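C-domain type II peptide synthetase (PDB 4ZNM) is a condensation-domain (C-domain) protein of the type II peptide synthetase kind from Streptomyces globisporus. Local coordinates at residues A[264-275]-A[326-334]; A[287-298]-A[310-321]. All blocks are in the same frame, centred on the assembly; numbering follows the deposited sequence.

Contact 1 (A[264-275]-A[326-334])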
# COMPACT_ATOMS: atom_id res chain seq x y z
N ALA A 264 -18.83 19.02 -1.21
CA ALA A 264 -18.80 18.89 0.25
C ALA A 264 -17.50 19.41 0.89
O ALA A 264 -17.40 19.50 2.12
CB ALA A 264 -18.99 17.46 0.64
N LYS A 265 -16.51 19.71 0.06
CA LYS A 265 -15.22 20.15 0.56
C LYS A 265 -14.57 19.03 1.38
O LYS A 265 -13.93 19.30 2.39
CB LYS A 265 -15.37 21.42 1.39
CG LYS A 265 -15.99 22.57 0.60
CD LYS A 265 -15.58 23.96 1.10
CE LYS A 265 -15.67 25.00 -0.04
NZ LYS A 265 -17.00 24.98 -0.73
N CYS A 266 -14.77 17.79 0.93
CA CYS A 266 -14.09 16.62 1.50
C CYS A 266 -13.32 15.91 0.38
O CYS A 266 -13.72 15.97 -0.78
CB CYS A 266 -15.10 15.66 2.14
SG CYS A 266 -16.19 16.40 3.42
N SER A 267 -12.21 15.26 0.69
CA SER A 267 -11.48 14.52 -0.34
C SER A 267 -12.28 13.29 -0.80
O SER A 267 -13.13 12.77 -0.04
CB SER A 267 -10.12 14.09 0.18
OG SER A 267 -10.31 13.08 1.15
N PRO A 268 -12.02 12.79 -2.02
CA PRO A 268 -12.69 11.55 -2.45
C PRO A 268 -12.38 10.38 -1.52
O PRO A 268 -13.17 9.46 -1.39
CB PRO A 268 -12.13 11.30 -3.85
CG PRO A 268 -11.71 12.68 -4.34
CD PRO A 268 -11.24 13.42 -3.11
N PHE A 269 -11.22 10.40 -0.87
CA PHE A 269 -10.93 9.32 0.05
C PHE A 269 -11.82 9.35 1.27
O PHE A 269 -12.23 8.29 1.75
CB PHE A 269 -9.49 9.34 0.53
CG PHE A 269 -9.19 8.21 1.44
CD1 PHE A 269 -9.21 6.92 0.94
CD2 PHE A 269 -8.95 8.41 2.78
CE1 PHE A 269 -8.94 5.85 1.76
CE2 PHE A 269 -8.70 7.33 3.61
CZ PHE A 269 -8.69 6.06 3.10
N MSE A 270 -12.08 10.54 1.81
CA MSE A 270 -12.94 10.67 2.98
C MSE A 270 -14.32 10.14 2.66
O MSE A 270 -14.93 9.50 3.50
CB MSE A 270 -13.06 12.10 3.44
CG MSE A 270 -11.86 12.65 4.12
SE MSE A 270 -12.03 14.58 4.37
CE MSE A 270 -10.21 14.77 5.06
N THR A 271 -14.84 10.47 1.48
CA THR A 271 -16.13 9.92 1.02
C THR A 271 -16.13 8.39 0.96
O THR A 271 -17.06 7.74 1.45
CB THR A 271 -16.49 10.47 -0.37
OG1 THR A 271 -16.47 11.91 -0.34
CG2 THR A 271 -17.89 10.00 -0.79
N MSE A 272 -15.11 7.80 0.35
CA MSE A 272 -15.06 6.35 0.23
C MSE A 272 -14.86 5.68 1.62
O MSE A 272 -15.45 4.63 1.91
CB MSE A 272 -13.97 5.95 -0.77
CG MSE A 272 -14.37 6.35 -2.28
SE MSE A 272 -12.98 5.76 -3.40
CE MSE A 272 -13.45 3.87 -3.46
N PHE A 273 -14.10 6.33 2.49
CA PHE A 273 -13.94 5.84 3.86
C PHE A 273 -15.26 5.93 4.61
O PHE A 273 -15.68 4.96 5.24
CB PHE A 273 -12.85 6.64 4.62
CG PHE A 273 -12.53 6.06 5.99
CD1 PHE A 273 -11.71 4.97 6.12
CD2 PHE A 273 -13.05 6.62 7.12
CE1 PHE A 273 -11.41 4.43 7.36
CE2 PHE A 273 -12.76 6.09 8.37
CZ PHE A 273 -11.95 5.00 8.49
N ALA A 274 -15.94 7.08 4.52
CA ALA A 274 -17.30 7.21 5.09
C ALA A 274 -18.22 6.09 4.66
O ALA A 274 -18.96 5.54 5.48
CB ALA A 274 -17.92 8.55 4.71
N ALA A 275 -18.22 5.78 3.36
CA ALA A 275 -19.07 4.71 2.85
C ALA A 275 -18.69 3.37 3.49
O ALA A 275 -19.54 2.51 3.72
CB ALA A 275 -18.98 4.60 1.34
N PHE A 326 -25.91 10.45 4.96
CA PHE A 326 -24.56 10.13 4.56
C PHE A 326 -23.69 11.39 4.66
O PHE A 326 -22.54 11.33 5.10
CB PHE A 326 -24.54 9.59 3.14
CG PHE A 326 -23.17 9.31 2.64
CD1 PHE A 326 -22.45 8.25 3.16
CD2 PHE A 326 -22.59 10.10 1.68
CE1 PHE A 326 -21.19 7.98 2.73
CE2 PHE A 326 -21.31 9.82 1.24
CZ PHE A 326 -20.62 8.76 1.78
N ARG A 327 -24.22 12.54 4.26
CA ARG A 327 -23.42 13.75 4.29
C ARG A 327 -22.85 14.00 5.67
O ARG A 327 -21.69 14.42 5.82
CB ARG A 327 -24.23 14.97 3.83
CG ARG A 327 -23.39 16.25 3.76
CD ARG A 327 -24.20 17.43 3.31
NE ARG A 327 -24.83 17.19 2.01
CZ ARG A 327 -24.19 17.24 0.85
NH1 ARG A 327 -22.89 17.51 0.80
NH2 ARG A 327 -24.86 17.00 -0.27
N GLU A 328 -23.64 13.74 6.70
CA GLU A 328 -23.16 13.93 8.07
C GLU A 328 -22.07 12.91 8.42
O GLU A 328 -21.13 13.22 9.15
CB GLU A 328 -24.32 13.86 9.07
CG GLU A 328 -25.17 15.10 9.06
CD GLU A 328 -26.38 15.05 10.01
OE1 GLU A 328 -26.41 14.21 10.95
OE2 GLU A 328 -27.30 15.87 9.80
N VAL A 329 -22.17 11.68 7.91
CA VAL A 329 -21.09 10.71 8.14
C VAL A 329 -19.77 11.25 7.56
O VAL A 329 -18.71 11.18 8.21
CB VAL A 329 -21.41 9.33 7.54
CG1 VAL A 329 -20.25 8.36 7.79
CG2 VAL A 329 -22.66 8.72 8.17
N VAL A 330 -19.84 11.80 6.35
CA VAL A 330 -18.64 12.29 5.68
C VAL A 330 -18.06 13.46 6.47
O VAL A 330 -16.84 13.56 6.65
CB VAL A 330 -18.94 12.70 4.21
CG1 VAL A 330 -17.67 13.20 3.51
CG2 VAL A 330 -19.51 11.53 3.44
N LEU A 331 -18.91 14.35 6.96
CA LEU A 331 -18.43 15.51 7.69
C LEU A 331 -17.75 15.10 9.01
O LEU A 331 -16.71 15.64 9.36
CB LEU A 331 -19.56 16.48 7.96
CG LEU A 331 -20.10 17.19 6.72
CD1 LEU A 331 -21.33 17.97 7.11
CD2 LEU A 331 -19.08 18.12 6.05
N ARG A 332 -18.32 14.12 9.71
CA ARG A 332 -17.69 13.58 10.92
C ARG A 332 -16.37 12.91 10.59
O ARG A 332 -15.40 13.05 11.32
CB ARG A 332 -18.62 12.62 11.62
CG ARG A 332 -19.81 13.39 12.24
CD ARG A 332 -20.73 12.46 12.96
NE ARG A 332 -21.98 13.12 13.30
CZ ARG A 332 -22.94 12.58 14.04
NH1 ARG A 332 -22.80 11.36 14.52
NH2 ARG A 332 -24.06 13.26 14.27
N THR A 333 -16.34 12.23 9.45
CA THR A 333 -15.12 11.58 9.01
C THR A 333 -14.05 12.64 8.80
O THR A 333 -12.90 12.43 9.18
CB THR A 333 -15.34 10.78 7.72
OG1 THR A 333 -16.21 9.69 8.01
CG2 THR A 333 -14.02 10.25 7.14
N ARG A 334 -14.44 13.77 8.21
CA ARG A 334 -13.48 14.84 7.91
C ARG A 334 -12.90 15.36 9.22
O ARG A 334 -11.69 15.59 9.33
CB ARG A 334 -14.15 15.99 7.14
CG ARG A 334 -13.22 17.16 6.83
CD ARG A 334 -13.91 18.16 5.93
NE ARG A 334 -14.88 18.93 6.68
CZ ARG A 334 -15.75 19.80 6.14
NH1 ARG A 334 -16.59 20.46 6.91
NH2 ARG A 334 -15.79 19.98 4.84

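Contact 2 (A[287-298]-A[310-321])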
# COMPACT_ATOMS: atom_id res chain seq x y z
N LEU A 287 -22.06 1.62 16.00
CA LEU A 287 -22.14 3.04 15.69
C LEU A 287 -20.86 3.76 16.08
O LEU A 287 -20.49 4.75 15.45
CB LEU A 287 -23.34 3.67 16.41
CG LEU A 287 -24.68 3.34 15.74
CD1 LEU A 287 -25.84 3.67 16.67
CD2 LEU A 287 -24.84 4.07 14.40
N ASP A 288 -20.19 3.26 17.12
CA ASP A 288 -18.87 3.72 17.52
C ASP A 288 -17.86 2.89 16.75
O ASP A 288 -17.62 1.72 17.06
CB ASP A 288 -18.67 3.58 19.05
CG ASP A 288 -17.21 3.69 19.48
OD1 ASP A 288 -16.43 4.41 18.83
OD2 ASP A 288 -16.84 3.04 20.49
N ILE A 289 -17.27 3.51 15.72
CA ILE A 289 -16.52 2.76 14.73
C ILE A 289 -15.07 3.20 14.66
O ILE A 289 -14.76 4.35 14.30
CB ILE A 289 -17.20 2.90 13.36
CG1 ILE A 289 -18.56 2.18 13.41
CG2 ILE A 289 -16.33 2.33 12.26
CD1 ILE A 289 -19.27 2.14 12.08
N THR A 290 -14.17 2.28 14.97
CA THR A 290 -12.76 2.57 14.83
C THR A 290 -12.15 1.65 13.76
O THR A 290 -12.13 0.43 13.90
CB THR A 290 -11.99 2.37 16.17
OG1 THR A 290 -12.52 3.23 17.18
CG2 THR A 290 -10.53 2.68 15.99
N VAL A 291 -11.61 2.28 12.73
CA VAL A 291 -11.00 1.58 11.58
C VAL A 291 -9.67 2.25 11.28
O VAL A 291 -9.60 3.46 11.17
CB VAL A 291 -11.92 1.60 10.34
CG1 VAL A 291 -11.21 0.94 9.11
CG2 VAL A 291 -13.20 0.87 10.63
N PRO A 292 -8.61 1.46 11.16
CA PRO A 292 -7.32 2.06 10.86
C PRO A 292 -7.17 2.33 9.37
O PRO A 292 -7.77 1.63 8.53
CB PRO A 292 -6.30 1.00 11.31
CG PRO A 292 -7.05 -0.27 11.27
CD PRO A 292 -8.48 0.03 11.50
N THR A 293 -6.39 3.35 9.07
CA THR A 293 -5.92 3.58 7.72
C THR A 293 -4.41 3.48 7.81
O THR A 293 -3.88 3.32 8.91
CB THR A 293 -6.36 4.97 7.16
OG1 THR A 293 -6.16 5.02 5.74
CG2 THR A 293 -5.58 6.10 7.82
N PHE A 294 -3.73 3.58 6.66
CA PHE A 294 -2.29 3.83 6.65
C PHE A 294 -2.10 5.23 6.12
O PHE A 294 -2.56 5.57 5.01
CB PHE A 294 -1.52 2.86 5.74
CG PHE A 294 -1.21 1.54 6.35
CD1 PHE A 294 -0.21 1.42 7.29
CD2 PHE A 294 -1.88 0.41 5.92
CE1 PHE A 294 0.11 0.19 7.83
CE2 PHE A 294 -1.59 -0.82 6.45
CZ PHE A 294 -0.59 -0.94 7.42
N SER A 295 -1.42 6.07 6.88
CA SER A 295 -1.06 7.37 6.35
C SER A 295 0.16 7.20 5.44
O SER A 295 0.81 6.16 5.49
CB SER A 295 -0.77 8.35 7.47
OG SER A 295 0.48 8.01 8.05
N GLY A 296 0.48 8.22 4.66
CA GLY A 296 1.66 8.15 3.80
C GLY A 296 2.97 8.17 4.59
O GLY A 296 3.97 7.60 4.16
N GLY A 297 2.99 8.87 5.73
CA GLY A 297 4.16 8.90 6.61
C GLY A 297 5.29 9.78 6.07
O GLY A 297 6.41 9.75 6.57
N ARG A 298 4.98 10.57 5.04
CA ARG A 298 5.95 11.44 4.35
C ARG A 298 5.63 12.93 4.44
O ARG A 298 5.76 13.68 3.46
CB ARG A 298 6.05 11.03 2.89
CG ARG A 298 6.64 9.62 2.78
CD ARG A 298 6.74 9.24 1.37
NE ARG A 298 7.27 7.91 1.12
CZ ARG A 298 8.51 7.64 0.70
NH1 ARG A 298 9.42 8.60 0.59
NH2 ARG A 298 8.84 6.40 0.41
N PHE A 310 7.50 4.06 4.59
CA PHE A 310 7.18 5.15 5.51
C PHE A 310 5.79 5.05 6.10
O PHE A 310 5.45 5.83 6.99
CB PHE A 310 7.30 6.50 4.76
CG PHE A 310 8.72 6.92 4.51
CD1 PHE A 310 9.52 6.22 3.64
CD2 PHE A 310 9.24 8.04 5.14
CE1 PHE A 310 10.83 6.62 3.40
CE2 PHE A 310 10.54 8.43 4.91
CZ PHE A 310 11.33 7.72 4.05
N ILE A 311 4.94 4.17 5.58
CA ILE A 311 3.52 4.27 5.88
C ILE A 311 3.28 4.00 7.37
O ILE A 311 4.08 3.31 8.03
CB ILE A 311 2.69 3.34 5.00
CG1 ILE A 311 3.16 1.89 5.12
CG2 ILE A 311 2.70 3.85 3.54
CD1 ILE A 311 2.31 0.92 4.28
N ASN A 312 2.19 4.54 7.90
CA ASN A 312 1.95 4.49 9.35
C ASN A 312 0.47 4.16 9.65
O ASN A 312 -0.45 4.77 9.15
CB ASN A 312 2.35 5.82 9.98
CG ASN A 312 2.16 5.84 11.48
OD1 ASN A 312 2.53 4.89 12.19
ND2 ASN A 312 1.59 6.93 11.97
N PHE A 313 0.30 3.10 10.42
CA PHE A 313 -1.00 2.61 10.89
C PHE A 313 -1.63 3.68 11.77
O PHE A 313 -1.02 4.12 12.74
CB PHE A 313 -0.74 1.29 11.64
CG PHE A 313 -1.94 0.47 11.99
CD1 PHE A 313 -2.39 -0.53 11.14
CD2 PHE A 313 -2.58 0.66 13.22
CE1 PHE A 313 -3.46 -1.34 11.49
CE2 PHE A 313 -3.65 -0.14 13.58
CZ PHE A 313 -4.08 -1.15 12.71
N LEU A 314 -2.82 4.14 11.40
CA LEU A 314 -3.40 5.35 11.98
C LEU A 314 -4.89 5.11 12.31
O LEU A 314 -5.73 5.00 11.41
CB LEU A 314 -3.26 6.52 11.01
CG LEU A 314 -3.88 7.85 11.45
CD1 LEU A 314 -3.18 8.38 12.70
CD2 LEU A 314 -3.86 8.89 10.32
N PRO A 315 -5.22 5.02 13.60
CA PRO A 315 -6.62 4.65 13.89
C PRO A 315 -7.57 5.84 13.79
O PRO A 315 -7.30 6.92 14.31
CB PRO A 315 -6.55 4.09 15.31
CG PRO A 315 -5.28 4.61 15.89
CD PRO A 315 -4.34 4.84 14.76
N LEU A 316 -8.69 5.61 13.11
CA LEU A 316 -9.71 6.64 12.86
C LEU A 316 -10.98 6.23 13.58
O LEU A 316 -11.61 5.26 13.17
CB LEU A 316 -9.98 6.80 11.36
CG LEU A 316 -8.76 7.18 10.53
CD1 LEU A 316 -9.06 7.35 9.07
CD2 LEU A 316 -8.10 8.43 11.06
N ARG A 317 -11.32 6.95 14.64
CA ARG A 317 -12.52 6.65 15.41
C ARG A 317 -13.60 7.68 15.18
O ARG A 317 -13.38 8.84 15.46
CB ARG A 317 -12.21 6.62 16.89
CG ARG A 317 -13.41 6.26 17.75
CD ARG A 317 -13.04 6.22 19.21
NE ARG A 317 -14.07 5.57 20.03
CZ ARG A 317 -14.07 5.57 21.36
NH1 ARG A 317 -13.13 6.20 22.04
NH2 ARG A 317 -15.00 4.92 22.02
N THR A 318 -14.76 7.24 14.70
CA THR A 318 -15.88 8.13 14.44
C THR A 318 -17.16 7.59 15.06
O THR A 318 -17.43 6.38 15.01
CB THR A 318 -16.11 8.32 12.94
OG1 THR A 318 -14.88 8.68 12.32
CG2 THR A 318 -17.13 9.43 12.66
N ASP A 319 -17.94 8.50 15.63
CA ASP A 319 -19.21 8.16 16.24
C ASP A 319 -20.32 8.51 15.29
O ASP A 319 -20.54 9.68 15.00
CB ASP A 319 -19.41 8.93 17.54
CG ASP A 319 -20.70 8.55 18.26
OD1 ASP A 319 -21.39 7.60 17.81
OD2 ASP A 319 -21.02 9.20 19.27
N LEU A 320 -21.00 7.48 14.80
CA LEU A 320 -22.03 7.62 13.78
C LEU A 320 -23.41 7.75 14.41
O LEU A 320 -24.41 7.85 13.69
CB LEU A 320 -22.03 6.42 12.84
CG LEU A 320 -21.13 6.48 11.60
CD1 LEU A 320 -19.65 6.58 11.97
CD2 LEU A 320 -21.39 5.25 10.78
N SER A 321 -23.48 7.72 15.73
CA SER A 321 -24.78 7.76 16.38
C SER A 321 -25.41 9.13 16.21
O SER A 321 -24.78 10.17 16.45
CB SER A 321 -24.68 7.41 17.86
OG SER A 321 -24.00 8.42 18.59
O HOH W 1 6.38 8.06 9.02

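Contact 1 (A[264-275]-A[326-334])
Arg-334 meets Lys-265 through a chain that starts extended, with CG trans to its own backbone N, and then folds about the CG–CD bond (chi3 75°), which turns the guanidinium against the bend at 264-266. There NH2 donates to Lys-265 O at 3.2 Å, with an N-H...O angle of 151°. The oxygen lies near the guanidinium plane, yet the nitrogen stands well above the carbonyl plane. Because Lys-265, with its positive phi, closes helix 251-264 in a Schellman motif, this bond ties that helix end to helix 326-335. The aliphatic part of the same arginine is used too, its CG lying 3.8 Å from the selenium SE of Met-270, a selenomethionine in the crystal.

Deeper in, one knob fits one hole: Ala-274 is seated among Phe-326, Val-329, Val-330 and Thr-333, and its CB lies 3.6 Å from CG2 of Val-330. Val-330 CG2 also lies over one face of the Phe-326 ring, toward its rim, while the edge of that ring meets Thr-271 O and Ala-275 N. Thr-333 OG1 bonds back to Val-329 O at 2.9 Å, leaving methyl CG2 of the threonine to touch Phe-273 CD2 at 3.8 Å.

The axes of 268-275 and 326-334 come within 8.8 Å, their N-to-C directions 117° apart. Helix 435-454 packs on Thr-271, Ala-275 and Phe-326, Phe-260 of helix 251-264 lies on Val-330, and Phe-273 continues to Leu-316 of strand 312-319.

Contact 2 (A[287-298]-A[310-321])
On one face of a two-stranded antiparallel beta hairpin with a long connection, Phe-294 and Phe-313 form a T-shaped pair, the edge of Phe-313 turned to one face of Phe-294 with the ring planes at 78° and the centroids 5.9 Å apart. Ile-311 CD1 lies over the opposite face of Phe-294, so this ring is held between a methyl and an aromatic edge. Pro-292 in turn lays its CB over a face of Phe-313, 3.7 Å from the centroid, a CH-pi contact. In the ladder beneath these groups, Ile-289/Thr-318, Val-291/Leu-316, Thr-293/Leu-314 and Ser-295/Asn-312 are the hydrogen-bonded pairs.

Farther along the face that carries the two phenylalanines, Arg-317 forms a salt bridge with Asp-288, gripping it side-on. NE donates to OD1 of the aspartate at 2.9 Å, on its syn side, and NH2 of the arginine reaches OD2 at 3.0 Å from above the carboxylate plane. The opposite face, with Val-291, Thr-293, Leu-314 and Leu-316, packs on helices 268-284 and 339-342.

Past the last pair, the guanidinium of Arg-298 stacks on Phe-310, planes 27° apart and centres 3.9 Å, a cation-pi contact; Asp-161 and Thr-306 O take its NH2 and NH1 and so fix its rotation. Between that last pair and the stack, Gly-297 brings its CA to 3.4 Å from Phe-310 O in a nearly straight CA-H...O contact.

How the contacts relate
Contact 2 is nested along the chain inside the loop that contact 1 closes: helix 268-284 runs on into strand 288-295, and strand 312-319 leads into helix 326-335. The helix pair and the strand pair are neighbours in both chain and space, with centres about 13 Å apart. Arg-332 joins them directly. Its NH1 lies 2.9 Å from Asp-319 O and 3.0 Å from Ser-321 O, probable hydrogen bonds that bind helix 326-335 to the end of strand 312-319 and the loop that follows, while Arg-332 CB packs 3.7 Å from Thr-318 CG2. A sodium ion in the model is bound by Ser-130, Glu-133 and Pro-135, residues that belong to neither contact.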